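Local coordinates for protein periplasmic beta-glucosidase (Pseudomonas aeruginosa, PDB 6R5T) that probably hydrolyses terminal, non-reducing beta-D-glucosyl residues to release beta-D-glucose, as a periplasmic member of glycoside hydrolase family 3, at residues A107-S110 with A111-S115; G154-V157 with R158-G162; L165-P168 with D169-M172. The protein carries 1 engineered substitution. All blocks are in the same frame, centred on the assembly; numbering follows the deposited sequence.

Contact 1. Residues A107-S110 with A111-S115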
loop_
_atom_site.group_PDB
_atom_site.type_symbol
_atom_site.label_atom_id
_atom_site.label_comp_id
_atom_site.label_asym_id
_atom_site.label_seq_id
_atom_site.Cartn_x
_atom_site.Cartn_y
_atom_site.Cartn_z
ATOM N N ALA A 107 17.113 27.086 -6.799
ATOM C CA ALA A 107 17.867 26.844 -5.551
ATOM C C ALA A 107 18.869 27.988 -5.328
ATOM O O ALA A 107 19.052 28.441 -4.195
ATOM C CB ALA A 107 18.593 25.524 -5.634
ATOM N N ARG A 108 19.527 28.397 -6.384
ATOM C CA ARG A 108 20.555 29.484 -6.295
ATOM C C ARG A 108 19.891 30.758 -5.791
ATOM O O ARG A 108 20.416 31.405 -4.851
ATOM C CB ARG A 108 21.233 29.732 -7.639
ATOM C CG ARG A 108 22.282 30.846 -7.586
ATOM C CD ARG A 108 23.674 30.330 -7.228
ATOM N NE ARG A 108 23.863 29.760 -5.894
ATOM C CZ ARG A 108 23.998 30.435 -4.739
ATOM N NH1 ARG A 108 23.973 31.770 -4.695
ATOM N NH2 ARG A 108 24.195 29.755 -3.620
ATOM N N ILE A 109 18.790 31.155 -6.399
ATOM C CA ILE A 109 18.080 32.377 -5.986
ATOM C C ILE A 109 17.574 32.198 -4.565
ATOM O O ILE A 109 17.599 33.160 -3.756
ATOM C CB ILE A 109 16.942 32.698 -6.966
ATOM C CG1 ILE A 109 17.509 33.056 -8.340
ATOM C CG2 ILE A 109 16.011 33.736 -6.409
ATOM C CD1 ILE A 109 18.231 34.357 -8.395
ATOM N N SER A 110 17.053 31.021 -4.224
ATOM C CA SER A 110 16.578 30.780 -2.842
ATOM C C SER A 110 17.739 31.033 -1.854
ATOM O O SER A 110 17.561 31.628 -0.825
ATOM C CB SER A 110 16.102 29.339 -2.677
ATOM O OG SER A 110 14.943 29.076 -3.465
ATOM N N ALA A 111 18.897 30.497 -2.173
ATOM C CA ALA A 111 20.088 30.600 -1.293
ATOM C C ALA A 111 20.534 32.063 -1.220
ATOM O O ALA A 111 20.842 32.542 -0.120
ATOM C CB ALA A 111 21.190 29.743 -1.820
ATOM N N LEU A 112 20.556 32.727 -2.351
ATOM C CA LEU A 112 20.917 34.181 -2.440
ATOM C C LEU A 112 19.989 34.954 -1.515
ATOM O O LEU A 112 20.444 35.754 -0.658
ATOM C CB LEU A 112 20.747 34.642 -3.896
ATOM C CG LEU A 112 21.130 36.088 -4.200
ATOM C CD1 LEU A 112 21.381 36.261 -5.706
ATOM C CD2 LEU A 112 20.041 37.034 -3.733
ATOM N N GLU A 113 18.671 34.750 -1.627
ATOM C CA GLU A 113 17.705 35.503 -0.815
ATOM C C GLU A 113 17.767 35.124 0.676
ATOM O O GLU A 113 17.622 35.989 1.536
ATOM C CB GLU A 113 16.279 35.330 -1.320
ATOM C CG GLU A 113 16.026 35.959 -2.681
ATOM C CD GLU A 113 14.580 35.904 -3.057
ATOM O OE1 GLU A 113 13.783 35.151 -2.360
ATOM O OE2 GLU A 113 14.201 36.608 -4.022
ATOM N N ALA A 114 17.980 33.847 1.008
ATOM C CA ALA A 114 17.976 33.419 2.414
ATOM C C ALA A 114 19.251 33.946 3.114
ATOM O O ALA A 114 19.134 34.506 4.216
ATOM C CB ALA A 114 17.847 31.908 2.476
ATOM N N SER A 115 20.386 33.801 2.445
ATOM C CA SER A 115 21.699 34.282 2.973
ATOM C C SER A 115 21.654 35.820 3.026
ATOM O O SER A 115 22.209 36.403 4.001
ATOM C CB SER A 115 22.842 33.737 2.156
ATOM O OG SER A 115 22.799 34.204 0.790
#
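Within helix 100-116, in the TIM-barrel-type N-terminal domain of this family 3 glycosidase, side chains one turn apart meet, Arg108 with Ala111 (i, i+3) and Ile109 with Glu113 (i, i+4). The alpha-helical ladder is regular: Ala111 N bonds Ala107 O, Leu112 N bonds Arg108 O, Glu113 N bonds Ile109 O and Ala114 N bonds Ser110 O, all at 2.8 to 2.9 Å. The straightest is the Glu113 bond, with an N-H...O angle of 166°.

Although Arg108 leaves the backbone pointing away from the following turn, bends at chi2 (89°) and chi3 (-65°) carry its guanidinium forward, over the next turn, until NH2 lies 3.5 Å from the methyl CB of Ala111. This is a van der Waals contact with no hydrogen bond in it; in the same group NE bonds Ala159 O and NH1 bonds Asp169 O. Glu113 packs its CG 3.4 Å from Ile109 O, while its OE2 passes CG2 of Ile109 at 4.1 Å. The carboxylate itself is held by Thr86 OG1, His351 ND1 and Arg85 N. At the end of the segment Ser115 OG turns back to Ala111 O at 2.7 Å, so that this carbonyl takes two donors, Ser115 N and Ser115 OG, from opposite faces of its plane.

Ile109 and Leu112 face the loop carrying His351. Ala107 rests on Met156, Ala159 and Tyr160 of helix 146-161, Ala111 touches Tyr160 as well, and Ile171, just before strand 172-178, packs against Ala111 and Ser115.

Contact 2. Residues G154-V157 with R158-G162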
loop_
_atom_site.group_PDB
_atom_site.type_symbol
_atom_site.label_atom_id
_atom_site.label_comp_id
_atom_site.label_asym_id
_atom_site.label_seq_id
_atom_site.Cartn_x
_atom_site.Cartn_y
_atom_site.Cartn_z
ATOM N N GLY A 154 21.310 16.158 -6.157
ATOM C CA GLY A 154 22.687 16.666 -6.287
ATOM C C GLY A 154 22.691 18.090 -6.822
ATOM O O GLY A 154 23.427 18.941 -6.314
ATOM N N VAL A 155 21.863 18.398 -7.800
ATOM C CA VAL A 155 21.772 19.776 -8.366
ATOM C C VAL A 155 21.389 20.799 -7.298
ATOM O O VAL A 155 21.994 21.879 -7.196
ATOM C CB VAL A 155 20.755 19.785 -9.529
ATOM C CG1 VAL A 155 20.368 21.181 -9.921
ATOM C CG2 VAL A 155 21.302 19.021 -10.701
ATOM N N MET A 156 20.402 20.493 -6.477
ATOM C CA MET A 156 19.920 21.389 -5.430
ATOM C C MET A 156 21.049 21.628 -4.419
ATOM O O MET A 156 21.291 22.779 -4.066
ATOM C CB MET A 156 18.754 20.757 -4.677
ATOM C CG MET A 156 17.462 20.632 -5.501
ATOM S SD MET A 156 16.600 22.176 -5.702
ATOM C CE MET A 156 16.197 22.672 -4.033
ATOM N N VAL A 157 21.702 20.577 -3.985
ATOM C CA VAL A 157 22.810 20.749 -3.010
ATOM C C VAL A 157 23.901 21.661 -3.588
ATOM O O VAL A 157 24.354 22.595 -2.909
ATOM C CB VAL A 157 23.380 19.400 -2.610
ATOM C CG1 VAL A 157 24.657 19.546 -1.818
ATOM C CG2 VAL A 157 22.339 18.625 -1.809
ATOM N N ARG A 158 24.344 21.383 -4.796
ATOM C CA ARG A 158 25.419 22.196 -5.425
ATOM C C ARG A 158 24.986 23.637 -5.585
ATOM O O ARG A 158 25.828 24.579 -5.363
ATOM C CB ARG A 158 25.874 21.538 -6.714
ATOM C CG ARG A 158 26.615 20.229 -6.488
ATOM C CD ARG A 158 27.240 19.711 -7.770
ATOM N NE ARG A 158 26.244 19.337 -8.751
ATOM C CZ ARG A 158 25.687 18.126 -8.900
ATOM N NH1 ARG A 158 26.024 17.098 -8.134
ATOM N NH2 ARG A 158 24.780 17.966 -9.843
ATOM N N ALA A 159 23.733 23.880 -5.964
ATOM C CA ALA A 159 23.234 25.242 -6.185
ATOM C C ALA A 159 23.163 26.010 -4.873
ATOM O O ALA A 159 23.493 27.218 -4.847
ATOM C CB ALA A 159 21.922 25.169 -6.910
ATOM N N TYR A 160 22.731 25.367 -3.795
ATOM C CA TYR A 160 22.651 26.033 -2.480
ATOM C C TYR A 160 24.048 26.372 -1.985
ATOM O O TYR A 160 24.262 27.507 -1.504
ATOM C CB TYR A 160 21.962 25.146 -1.438
ATOM C CG TYR A 160 20.459 24.969 -1.547
ATOM C CD1 TYR A 160 19.604 25.977 -1.933
ATOM C CD2 TYR A 160 19.867 23.798 -1.103
ATOM C CE1 TYR A 160 18.230 25.849 -1.908
ATOM C CE2 TYR A 160 18.483 23.632 -1.115
ATOM C CZ TYR A 160 17.658 24.672 -1.475
ATOM O OH TYR A 160 16.296 24.552 -1.451
ATOM N N GLN A 161 24.973 25.418 -2.072
ATOM C CA GLN A 161 26.267 25.519 -1.329
ATOM C C GLN A 161 27.328 26.252 -2.154
ATOM O O GLN A 161 28.325 26.725 -1.546
ATOM C CB GLN A 161 26.726 24.138 -0.894
ATOM C CG GLN A 161 25.703 23.450 0.005
ATOM C CD GLN A 161 26.235 22.285 0.808
ATOM O OE1 GLN A 161 25.673 21.924 1.858
ATOM N NE2 GLN A 161 27.285 21.650 0.299
ATOM N N GLY A 162 27.125 26.361 -3.462
ATOM C CA GLY A 162 28.084 27.072 -4.344
ATOM C C GLY A 162 29.456 26.425 -4.349
ATOM O O GLY A 162 29.633 25.265 -3.946
#
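Arg158, Val157 and Met156 carry most of this contact, within the last turns of helix 146-161. The Arg158 chain runs back along the helix and, bent at chi3 (-66°), lays its guanidinium over the backbone of the preceding turn: Gly154 O sits 3.5 Å above the plane, over its centre. NH2 meets CG2 of Val155 at 3.7 Å. Gly154 O also takes the nearly straight bond from Arg158 N (3.0 Å, N-H...O 172°), so one carbonyl meets both ends of the residue.

Val157 and Gln161 lie side by side, CG1 4.0 Å from NE2, and the Gln161 amide is held by Ala173 N and Gly217 N at OE1 and by Gly215 O at NE2. In the beta/alpha order of the barrel-type domain this helix precedes strand 172-178, on whose Ala173 Val157 and Tyr160 pack. The helix ends at Gln161; Gly162, with positive phi (62°), is the first residue to leave helical geometry.

Met156 and Tyr160 also point the same way. With chi2 and chi3 both bent, the thioether carries CE to the hydroxyl end of the ring, in contact with Tyr160 OH at 3.2 Å and Tyr160 CZ at 3.6 Å, while Tyr160 OH bonds Ser124 OG.

Contact 3. Residues L165-P168 with D169-M172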
loop_
_atom_site.group_PDB
_atom_site.type_symbol
_atom_site.label_atom_id
_atom_site.label_comp_id
_atom_site.label_asym_id
_atom_site.label_seq_id
_atom_site.Cartn_x
_atom_site.Cartn_y
_atom_site.Cartn_z
ATOM N N LEU A 165 31.199 27.125 0.876
ATOM C CA LEU A 165 30.164 27.219 1.934
ATOM C C LEU A 165 30.348 28.471 2.787
ATOM O O LEU A 165 29.387 28.849 3.451
ATOM C CB LEU A 165 30.148 25.967 2.814
ATOM C CG LEU A 165 29.217 24.865 2.351
ATOM C CD1 LEU A 165 29.458 23.595 3.144
ATOM C CD2 LEU A 165 27.776 25.318 2.458
ATOM N N ALA A 166 31.514 29.148 2.739
ATOM C CA ALA A 166 31.737 30.374 3.518
ATOM C C ALA A 166 31.280 31.607 2.710
ATOM O O ALA A 166 31.169 32.719 3.284
ATOM C CB ALA A 166 33.190 30.448 3.926
ATOM N N ALA A 167 30.925 31.444 1.437
ATOM C CA ALA A 167 30.489 32.603 0.637
ATOM C C ALA A 167 29.246 33.184 1.254
ATOM O O ALA A 167 28.348 32.438 1.685
ATOM C CB ALA A 167 30.225 32.256 -0.811
ATOM N N PRO A 168 29.108 34.519 1.264
ATOM C CA PRO A 168 27.938 35.137 1.837
ATOM C C PRO A 168 26.648 34.893 1.049
ATOM O O PRO A 168 25.642 35.219 1.575
ATOM C CB PRO A 168 28.214 36.649 1.831
ATOM C CG PRO A 168 29.648 36.812 1.383
ATOM C CD PRO A 168 30.111 35.504 0.804
ATOM N N ASP A 169 26.714 34.367 -0.175
ATOM C CA ASP A 169 25.478 34.059 -0.916
ATOM C C ASP A 169 25.275 32.531 -0.979
ATOM O O ASP A 169 24.484 32.097 -1.829
ATOM C CB ASP A 169 25.507 34.707 -2.291
ATOM C CG ASP A 169 26.665 34.294 -3.175
ATOM O OD1 ASP A 169 27.621 33.604 -2.704
ATOM O OD2 ASP A 169 26.619 34.684 -4.350
ATOM N N SER A 170 25.989 31.763 -0.172
ATOM C CA SER A 170 25.825 30.292 -0.036
ATOM C C SER A 170 25.019 30.023 1.226
ATOM O O SER A 170 25.146 30.756 2.223
ATOM C CB SER A 170 27.143 29.569 0.020
ATOM O OG SER A 170 27.821 29.615 -1.228
ATOM N N ILE A 171 24.327 28.880 1.252
ATOM C CA ILE A 171 23.756 28.281 2.477
ATOM C C ILE A 171 24.125 26.809 2.454
ATOM O O ILE A 171 24.291 26.191 1.357
ATOM C CB ILE A 171 22.245 28.483 2.623
ATOM C CG1 ILE A 171 21.467 27.740 1.512
ATOM C CG2 ILE A 171 21.916 29.963 2.694
ATOM C CD1 ILE A 171 19.974 27.918 1.573
ATOM N N MET A 172 24.143 26.198 3.621
ATOM C CA MET A 172 24.358 24.747 3.735
ATOM C C MET A 172 23.030 24.024 3.486
ATOM O O MET A 172 21.974 24.499 3.919
ATOM C CB MET A 172 24.849 24.381 5.139
ATOM C CG MET A 172 25.041 22.921 5.325
ATOM S SD MET A 172 25.894 22.499 6.908
ATOM C CE MET A 172 27.521 23.158 6.545
#
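Leu165 lays its two methyls over Met172 at the start of strand 172-178: CD2 sits 3.7 Å from CA of Met172, and CD1 meets the methyl CE at 3.9 Å. Between these two residues the loop that joins helix 146-161 to its strand reverses direction through a type I beta turn from Ala167 to Ser170, in the connection between successive elements of the barrel-type domain. The leucine and methionine side chains run at a slant to each other rather than alongside. The Met172 chain is extended through chi2 and bends only at chi3, which turns CE towards the leucine. Both residues also touch helix 307-323, Leu165 at Asp323 and Met172 at Ala320.

The end-to-end directions of 165-168 and 169-172 lie 146° apart, the geometric evidence for a near reversal. The turn is closed by Ser170 N, which bonds Ala167 O at 3.1 Å, although the donor stands 61° out of the carbonyl plane.

Ala167 points its CB toward 169-172, where it meets two polar atoms, Ser170 OG at 3.6 Å and an oxygen of Asp169. Ser170 OG takes its stronger partners outside the turn, the carbonyls of Gln161 and Asn164. The Asp169 carboxylate rises between its own backbone N and carbonyl carbon (chi1 59°), and this brings OD1 to 3.5 Å from Ala167 CB.

How the contacts relate
Contacts 1 and 2 are mostly buried helical packing on neighbouring helices, while contact 3 is the partly buried loop joining the second helix to the next strand, with Pro168 and Asp169 exposed. All three lie within the N-terminal family 3 domain and touch one another, and the Arg108 side chain of contact 1 reaches both of the others. The two helices come close at their alanines, Ala107 CB lying 3.6 Å from Ala159 CB. Contacts 2 and 3 meet through Tyr160 O and Ile171 N, 3.1 Å apart. Helical ladders recur in the first two, whereas a single turn-closing bond and apolar leucine-methionine packing mark the third.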